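PDB 4JW0: carboxysome shell vertex protein CcmL from Gloeobacter violaceus, which probably forms the vertices of the carboxysome shell as a homopentamer, introducing curvature into the otherwise flat layer of hexagonal shell proteins. Local coordinates for residues 25-30 / 76-81; 62-67 / 72-77. All blocks are in the same frame, centred on the assembly; numbering follows the deposited sequence.

Contact 1: residues 25-30 / 76-81; sequences LLLQLI and AVVIGI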
ATOM      1  N   LEU A  25     -15.086  -7.430 -10.678  1.00 18.24           N
ATOM      2  CA  LEU A  25     -14.427  -7.639 -11.963  1.00 19.06           C
ATOM      3  C   LEU A  25     -12.978  -8.047 -11.777  1.00 23.09           C
ATOM      4  O   LEU A  25     -12.254  -7.448 -10.994  1.00 21.54           O
ATOM      5  CB  LEU A  25     -14.461  -6.368 -12.816  1.00 25.19           C
ATOM      6  CG  LEU A  25     -15.791  -5.935 -13.420  1.00 27.81           C
ATOM      7  CD1 LEU A  25     -15.566  -4.722 -14.309  1.00 24.50           C
ATOM      8  CD2 LEU A  25     -16.437  -7.066 -14.196  1.00 28.89           C
ATOM      9  N   LEU A  26     -12.563  -9.068 -12.516  1.00 21.95           N
ATOM     10  CA  LEU A  26     -11.164  -9.438 -12.593  1.00 19.22           C
ATOM     11  C   LEU A  26     -10.471  -8.540 -13.610  1.00 23.40           C
ATOM     12  O   LEU A  26     -10.811  -8.545 -14.792  1.00 22.19           O
ATOM     13  CB  LEU A  26     -11.029 -10.903 -13.002  1.00 23.73           C
ATOM     14  CG  LEU A  26      -9.615 -11.391 -13.299  1.00 29.67           C
ATOM     15  CD1 LEU A  26      -8.807 -11.436 -12.018  1.00 25.79           C
ATOM     16  CD2 LEU A  26      -9.658 -12.751 -13.969  1.00 30.18           C
ATOM     17  N   LEU A  27      -9.500  -7.765 -13.138  1.00 20.40           N
ATOM     18  CA  LEU A  27      -8.764  -6.836 -13.982  1.00 20.51           C
ATOM     19  C   LEU A  27      -7.333  -7.303 -14.164  1.00 23.26           C
ATOM     20  O   LEU A  27      -6.662  -7.665 -13.197  1.00 22.52           O
ATOM     21  CB  LEU A  27      -8.728  -5.439 -13.350  1.00 22.49           C
ATOM     22  CG  LEU A  27     -10.044  -4.764 -12.960  1.00 18.77           C
ATOM     23  CD1 LEU A  27      -9.756  -3.382 -12.407  1.00 20.89           C
ATOM     24  CD2 LEU A  27     -10.987  -4.678 -14.150  1.00 19.64           C
ATOM     25  N   GLN A  28      -6.860  -7.279 -15.405  1.00 20.78           N
ATOM     26  CA  GLN A  28      -5.452  -7.520 -15.681  1.00 21.19           C
ATOM     27  C   GLN A  28      -4.717  -6.197 -15.817  1.00 15.87           C
ATOM     28  O   GLN A  28      -5.149  -5.314 -16.554  1.00 20.30           O
ATOM     29  CB  GLN A  28      -5.284  -8.333 -16.965  1.00 18.67           C
ATOM     30  CG  GLN A  28      -3.838  -8.561 -17.342  1.00 20.60           C
ATOM     31  CD  GLN A  28      -3.685  -9.477 -18.545  1.00 27.55           C
ATOM     32  OE1 GLN A  28      -4.578  -9.577 -19.383  1.00 26.90           O
ATOM     33  NE2 GLN A  28      -2.550 -10.148 -18.628  1.00 24.02           N
ATOM     34  N   LEU A  29      -3.604  -6.057 -15.107  1.00 17.92           N
ATOM     35  CA  LEU A  29      -2.833  -4.825 -15.172  1.00 20.32           C
ATOM     36  C   LEU A  29      -2.261  -4.612 -16.564  1.00 24.02           C
ATOM     37  O   LEU A  29      -1.857  -5.561 -17.249  1.00 21.64           O
ATOM     38  CB  LEU A  29      -1.703  -4.826 -14.143  1.00 19.12           C
ATOM     39  CG  LEU A  29      -2.042  -4.381 -12.715  1.00 26.64           C
ATOM     40  CD1 LEU A  29      -2.239  -2.879 -12.665  1.00 29.28           C
ATOM     41  CD2 LEU A  29      -3.272  -5.103 -12.190  1.00 24.00           C
ATOM     42  N   ILE A  30      -2.247  -3.351 -16.972  1.00 20.53           N
ATOM     43  CA  ILE A  30      -1.660  -2.934 -18.232  1.00 21.57           C
ATOM     44  C   ILE A  30      -0.404  -2.134 -17.914  1.00 27.05           C
ATOM     45  O   ILE A  30      -0.395  -1.340 -16.965  1.00 25.92           O
ATOM     46  CB  ILE A  30      -2.641  -2.061 -19.030  1.00 24.71           C
ATOM     47  CG1 ILE A  30      -3.847  -2.889 -19.481  1.00 21.05           C
ATOM     48  CG2 ILE A  30      -1.948  -1.410 -20.219  1.00 24.78           C
ATOM     49  CD1 ILE A  30      -3.497  -4.030 -20.405  1.00 25.08           C
ATOM     50  N   ALA A  76     -10.492  -2.001  -3.776  1.00 17.52           N
ATOM     51  CA  ALA A  76     -10.228  -1.710  -5.179  1.00 18.84           C
ATOM     52  C   ALA A  76     -11.535  -1.375  -5.869  1.00 16.10           C
ATOM     53  O   ALA A  76     -12.552  -2.042  -5.666  1.00 17.74           O
ATOM     54  CB  ALA A  76      -9.548  -2.877  -5.855  1.00 17.58           C
ATOM     55  N   VAL A  77     -11.503  -0.330  -6.684  1.00 16.87           N
ATOM     56  CA  VAL A  77     -12.708   0.183  -7.310  1.00 19.35           C
ATOM     57  C   VAL A  77     -12.419   0.639  -8.738  1.00 19.44           C
ATOM     58  O   VAL A  77     -11.410   1.288  -9.002  1.00 17.51           O
ATOM     59  CB  VAL A  77     -13.290   1.365  -6.499  1.00 18.50           C
ATOM     60  CG1 VAL A  77     -12.285   2.516  -6.429  1.00 22.02           C
ATOM     61  CG2 VAL A  77     -14.601   1.830  -7.088  1.00 20.65           C
ATOM     62  N   VAL A  78     -13.316   0.287  -9.651  1.00 17.90           N
ATOM     63  CA  VAL A  78     -13.273   0.801 -11.011  1.00 15.90           C
ATOM     64  C   VAL A  78     -13.839   2.211 -10.969  1.00 14.58           C
ATOM     65  O   VAL A  78     -14.963   2.411 -10.512  1.00 17.88           O
ATOM     66  CB  VAL A  78     -14.135  -0.059 -11.969  1.00 18.22           C
ATOM     67  CG1 VAL A  78     -14.214   0.572 -13.353  1.00 19.90           C
ATOM     68  CG2 VAL A  78     -13.588  -1.478 -12.058  1.00 20.21           C
ATOM     69  N   ILE A  79     -13.077   3.188 -11.441  1.00 19.41           N
ATOM     70  CA  ILE A  79     -13.555   4.564 -11.394  1.00 16.58           C
ATOM     71  C   ILE A  79     -13.919   5.112 -12.767  1.00 20.17           C
ATOM     72  O   ILE A  79     -14.631   6.108 -12.859  1.00 23.10           O
ATOM     73  CB  ILE A  79     -12.555   5.492 -10.691  1.00 21.29           C
ATOM     74  CG1 ILE A  79     -11.283   5.656 -11.518  1.00 21.90           C
ATOM     75  CG2 ILE A  79     -12.247   4.958  -9.296  1.00 22.91           C
ATOM     76  CD1 ILE A  79     -10.300   6.635 -10.923  1.00 31.05           C
ATOM     77  N   GLY A  80     -13.443   4.470 -13.830  1.00 20.07           N
ATOM     78  CA  GLY A  80     -13.792   4.912 -15.167  1.00 22.37           C
ATOM     79  C   GLY A  80     -13.392   3.975 -16.279  1.00 17.61           C
ATOM     80  O   GLY A  80     -12.384   3.284 -16.192  1.00 20.56           O
ATOM     81  N   ILE A  81     -14.199   3.961 -17.335  1.00 18.27           N
ATOM     82  CA  ILE A  81     -13.821   3.305 -18.574  1.00 20.74           C
ATOM     83  C   ILE A  81     -12.990   4.285 -19.393  1.00 20.42           C
ATOM     84  O   ILE A  81     -13.379   5.438 -19.596  1.00 21.78           O
ATOM     85  CB  ILE A  81     -15.056   2.854 -19.369  1.00 21.63           C
ATOM     86  CG1 ILE A  81     -15.816   1.789 -18.582  1.00 23.14           C
ATOM     87  CG2 ILE A  81     -14.641   2.323 -20.746  1.00 27.27           C
ATOM     88  CD1 ILE A  81     -17.252   1.567 -19.050  1.00 29.35           C
TER

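Contact 2: residues 62-67 / 72-77; sequences AARQVA and RPVDAV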
ATOM      1  N   ALA A  62      -9.858   4.643  -1.046  1.00 19.53           N
ATOM      2  CA  ALA A  62     -10.504   5.245  -2.211  1.00 18.46           C
ATOM      3  C   ALA A  62     -11.742   4.453  -2.625  1.00 17.86           C
ATOM      4  O   ALA A  62     -12.714   5.027  -3.114  1.00 19.27           O
ATOM      5  CB  ALA A  62      -9.533   5.320  -3.379  1.00 19.60           C
ATOM      6  N   ALA A  63     -11.703   3.134  -2.451  1.00 15.32           N
ATOM      7  CA  ALA A  63     -12.797   2.281  -2.924  1.00 17.08           C
ATOM      8  C   ALA A  63     -14.072   2.470  -2.111  1.00 18.10           C
ATOM      9  O   ALA A  63     -15.150   2.073  -2.541  1.00 20.26           O
ATOM     10  CB  ALA A  63     -12.380   0.826  -2.923  1.00 17.59           C
ATOM     11  N   ARG A  64     -13.947   3.082  -0.937  1.00 16.52           N
ATOM     12  CA  ARG A  64     -15.096   3.295  -0.071  1.00 19.01           C
ATOM     13  C   ARG A  64     -15.777   4.641  -0.323  1.00 26.45           C
ATOM     14  O   ARG A  64     -16.769   4.955   0.325  1.00 25.36           O
ATOM     15  CB  ARG A  64     -14.684   3.192   1.402  1.00 21.23           C
ATOM     16  CG  ARG A  64     -14.032   1.865   1.764  1.00 19.40           C
ATOM     17  CD  ARG A  64     -14.086   1.581   3.261  1.00 22.09           C
ATOM     18  NE  ARG A  64     -13.590   2.677   4.099  1.00 25.40           N
ATOM     19  CZ  ARG A  64     -12.342   2.788   4.549  1.00 24.16           C
ATOM     20  NH1 ARG A  64     -11.425   1.889   4.236  1.00 29.82           N
ATOM     21  NH2 ARG A  64     -12.005   3.816   5.314  1.00 32.65           N
ATOM     22  N   GLN A  65     -15.264   5.434  -1.260  1.00 22.09           N
ATOM     23  CA  GLN A  65     -15.750   6.808  -1.403  1.00 20.13           C
ATOM     24  C   GLN A  65     -16.990   6.961  -2.288  1.00 30.79           C
ATOM     25  O   GLN A  65     -17.598   8.030  -2.312  1.00 38.69           O
ATOM     26  CB  GLN A  65     -14.642   7.722  -1.917  1.00 17.50           C
ATOM     27  CG  GLN A  65     -13.391   7.678  -1.067  1.00 21.53           C
ATOM     28  CD  GLN A  65     -13.690   7.900   0.398  1.00 29.15           C
ATOM     29  OE1 GLN A  65     -14.423   8.819   0.759  1.00 23.71           O
ATOM     30  NE2 GLN A  65     -13.143   7.042   1.251  1.00 26.37           N
ATOM     31  N   VAL A  66     -17.372   5.907  -3.000  1.00 23.77           N
ATOM     32  CA  VAL A  66     -18.548   5.979  -3.866  1.00 23.85           C
ATOM     33  C   VAL A  66     -19.820   5.639  -3.096  1.00 27.19           C
ATOM     34  O   VAL A  66     -19.786   4.902  -2.115  1.00 23.23           O
ATOM     35  CB  VAL A  66     -18.423   5.062  -5.092  1.00 25.65           C
ATOM     36  CG1 VAL A  66     -17.236   5.491  -5.952  1.00 26.63           C
ATOM     37  CG2 VAL A  66     -18.306   3.614  -4.679  1.00 28.59           C
ATOM     38  N   ALA A  67     -20.943   6.180  -3.557  1.00 24.43           N
ATOM     39  CA  ALA A  67     -22.217   6.018  -2.868  1.00 25.44           C
ATOM     40  C   ALA A  67     -22.491   4.558  -2.537  1.00 23.92           C
ATOM     41  O   ALA A  67     -22.477   3.702  -3.420  1.00 24.46           O
ATOM     42  CB  ALA A  67     -23.346   6.580  -3.715  1.00 27.67           C
ATOM     43  N   ARG A  72     -18.005  -0.585   3.482  1.00 20.60           N
ATOM     44  CA  ARG A  72     -17.736  -1.876   2.863  1.00 21.10           C
ATOM     45  C   ARG A  72     -16.254  -2.214   2.915  1.00 18.44           C
ATOM     46  O   ARG A  72     -15.409  -1.343   2.720  1.00 22.89           O
ATOM     47  CB  ARG A  72     -18.179  -1.880   1.408  1.00 25.71           C
ATOM     48  CG  ARG A  72     -19.673  -1.989   1.215  1.00 31.39           C
ATOM     49  CD  ARG A  72     -20.001  -2.205  -0.249  1.00 30.50           C
ATOM     50  NE  ARG A  72     -21.442  -2.209  -0.475  1.00 39.12           N
ATOM     51  CZ  ARG A  72     -22.044  -1.669  -1.530  1.00 45.88           C
ATOM     52  NH1 ARG A  72     -21.342  -1.073  -2.485  1.00 50.55           N
ATOM     53  NH2 ARG A  72     -23.363  -1.730  -1.636  1.00 43.12           N
ATOM     54  N   PRO A  73     -15.931  -3.489   3.169  1.00 19.58           N
ATOM     55  CA  PRO A  73     -14.526  -3.915   3.213  1.00 17.87           C
ATOM     56  C   PRO A  73     -13.945  -4.126   1.814  1.00 17.89           C
ATOM     57  O   PRO A  73     -13.454  -5.212   1.490  1.00 21.99           O
ATOM     58  CB  PRO A  73     -14.584  -5.231   3.995  1.00 20.26           C
ATOM     59  CG  PRO A  73     -15.962  -5.756   3.746  1.00 23.50           C
ATOM     60  CD  PRO A  73     -16.852  -4.556   3.606  1.00 19.53           C
ATOM     61  N   VAL A  74     -13.994  -3.074   1.001  1.00 18.09           N
ATOM     62  CA  VAL A  74     -13.489  -3.122  -0.369  1.00 15.93           C
ATOM     63  C   VAL A  74     -12.248  -2.248  -0.509  1.00 15.39           C
ATOM     64  O   VAL A  74     -12.182  -1.155   0.057  1.00 21.17           O
ATOM     65  CB  VAL A  74     -14.546  -2.644  -1.389  1.00 24.53           C
ATOM     66  CG1 VAL A  74     -15.653  -3.659  -1.504  1.00 40.87           C
ATOM     67  CG2 VAL A  74     -15.104  -1.277  -1.000  1.00 23.75           C
ATOM     68  N   ASP A  75     -11.275  -2.725  -1.281  1.00 19.01           N
ATOM     69  CA  ASP A  75      -9.991  -2.040  -1.391  1.00 19.22           C
ATOM     70  C   ASP A  75      -9.566  -1.803  -2.843  1.00 16.97           C
ATOM     71  O   ASP A  75      -8.413  -1.460  -3.110  1.00 17.61           O
ATOM     72  CB  ASP A  75      -8.910  -2.837  -0.662  1.00 21.20           C
ATOM     73  CG  ASP A  75      -8.576  -4.136  -1.371  1.00 25.19           C
ATOM     74  OD1 ASP A  75      -9.373  -4.547  -2.241  1.00 22.69           O
ATOM     75  OD2 ASP A  75      -7.516  -4.735  -1.075  1.00 23.60           O
ATOM     76  N   ALA A  76     -10.492  -2.001  -3.776  1.00 17.52           N
ATOM     77  CA  ALA A  76     -10.228  -1.710  -5.179  1.00 18.84           C
ATOM     78  C   ALA A  76     -11.535  -1.375  -5.869  1.00 16.10           C
ATOM     79  O   ALA A  76     -12.552  -2.042  -5.666  1.00 17.74           O
ATOM     80  CB  ALA A  76      -9.548  -2.877  -5.855  1.00 17.58           C
ATOM     81  N   VAL A  77     -11.503  -0.330  -6.684  1.00 16.87           N
ATOM     82  CA  VAL A  77     -12.708   0.183  -7.310  1.00 19.35           C
ATOM     83  C   VAL A  77     -12.419   0.639  -8.738  1.00 19.44           C
ATOM     84  O   VAL A  77     -11.410   1.288  -9.002  1.00 17.51           O
ATOM     85  CB  VAL A  77     -13.290   1.365  -6.499  1.00 18.50           C
ATOM     86  CG1 VAL A  77     -12.285   2.516  -6.429  1.00 22.02           C
ATOM     87  CG2 VAL A  77     -14.601   1.830  -7.088  1.00 20.65           C
TER
HETATM   88  O   HOH W   1     -10.874   0.315   1.983  1.00 19.50           O
HETATM   89  O   HOH W   2     -21.620   1.172  -3.540  1.00 36.80           O

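Contact 1: residues 25-30 / 76-81
With CG anti to the carbonyl carbon (chi1 -72° in Leu25, -54° in Leu27) and CD1 in line with the CA-CB-CG zigzag, Leu25 and Leu27 extend toward Val78 with CD1 foremost. Val78 answers with CG1 anti to its backbone nitrogen (chi1 174°), a rotation that leaves CG2 as the branch facing the leucines. One methyl therefore takes both neighbours: CG2 of Val78 lies 4.4 Å from CD1 of Leu25 and 4.3 Å from CD1 of Leu27. Seen from this methyl the two approaches are nearly at right angles. The leucine ends themselves stand apart, with Leu25 CD1 6.3 Å from Leu27 CD1. The second methyl of Leu27 follows a little farther back, its CD2 4.6 Å from CG2 of Val78.

The meeting is one of non-adjacent strands across the hydrophobic interior of an OB-fold barrel. Even the closest backbones, at Leu25 and Val78, keep their CA atoms 8.6 Å apart, so side chains alone span the gap and no hydrogen bond links the segments. Val6 and Phe57 join Leu27 in this core, while Leu25 also packs on Thr9. Farther along 76-81, a classic beta bulge places Ile79 and Gly80 together opposite Leu56; Gly80 and Ile81 then pair with a strand of a second subunit, carrying the sheet across the pentamer interface.

Only 85 Å² is buried between the segments, more than half of it on Val78. The attraction between such methyls is dispersion together with the exclusion of water, neither of which has a preferred direction, so the contact fills the interior while backbone pairing with neighbouring strands fixes the two segments.

Contact 2: residues 62-67 / 72-77
Ala63 points its methyl straight into the chain of 72-77, where CB touches Val74 O at 3.6 Å and Ala76 N at 3.5 Å. That buried amide nitrogen meets the methyl and has no polar partner in the model. Two valines close round the same alanine. Val77 turns CG1 into the crowded position between its backbone N and carbonyl carbon (chi1 61°), which lays this branch over the backbone of Ala63, 3.5 Å from its CA. Val74 does the same with CG2, 3.9 Å from Ala63 CB, its CG1 lying anti to the carbonyl carbon (chi1 -71°).

These pieces belong to the long excursion between the last two strands of the OB-fold barrel: a 3-10 segment that starts before Ala62, with Gln65 N bonding back to Ala62 O, rests on the return limb, which runs through an inverse gamma turn centred on Pro73 before entering strand 76-81.

Arg64 leans its aliphatic part across that turn, with CD 3.3 Å from Arg72 O. A bend at chi3 (-51°) then turns the guanidinium away from Arg72 O, and a water spans the distance to the other segment, accepting from Arg64 NH1 at 2.8 Å and donating to Val74 O. The same NH1 bonds to Ser61 OG of a neighbouring subunit. Arg72 is nearly extended through chi2 and chi3; its NH1 bonds weakly to a second water, which donates to Ala67 O at 2.7 Å, and its NH1 and NE also make weak bonds to Ser69 OG and Ser18 O.

How the contacts relate
Along the chain the segments come in the order 25-30, 62-67, 72-77, 76-81, and the last two overlap at Ala76 and Val77. The two contacts thus share strand 76-81, the last strand of the five-stranded antiparallel sheet that curls into the OB barrel, yet their centres are 13 Å apart. The centre of contact 1 is about 1 Å from that of the chain, inside the barrel; the centre of contact 2 is about 12 Å from it, at the loop leading into that strand. Val77 and Val78 point to different sides, one to the loop and the other to the core. Both contacts also touch a second subunit, so the strand links barrel interior, loop and pentamer interface.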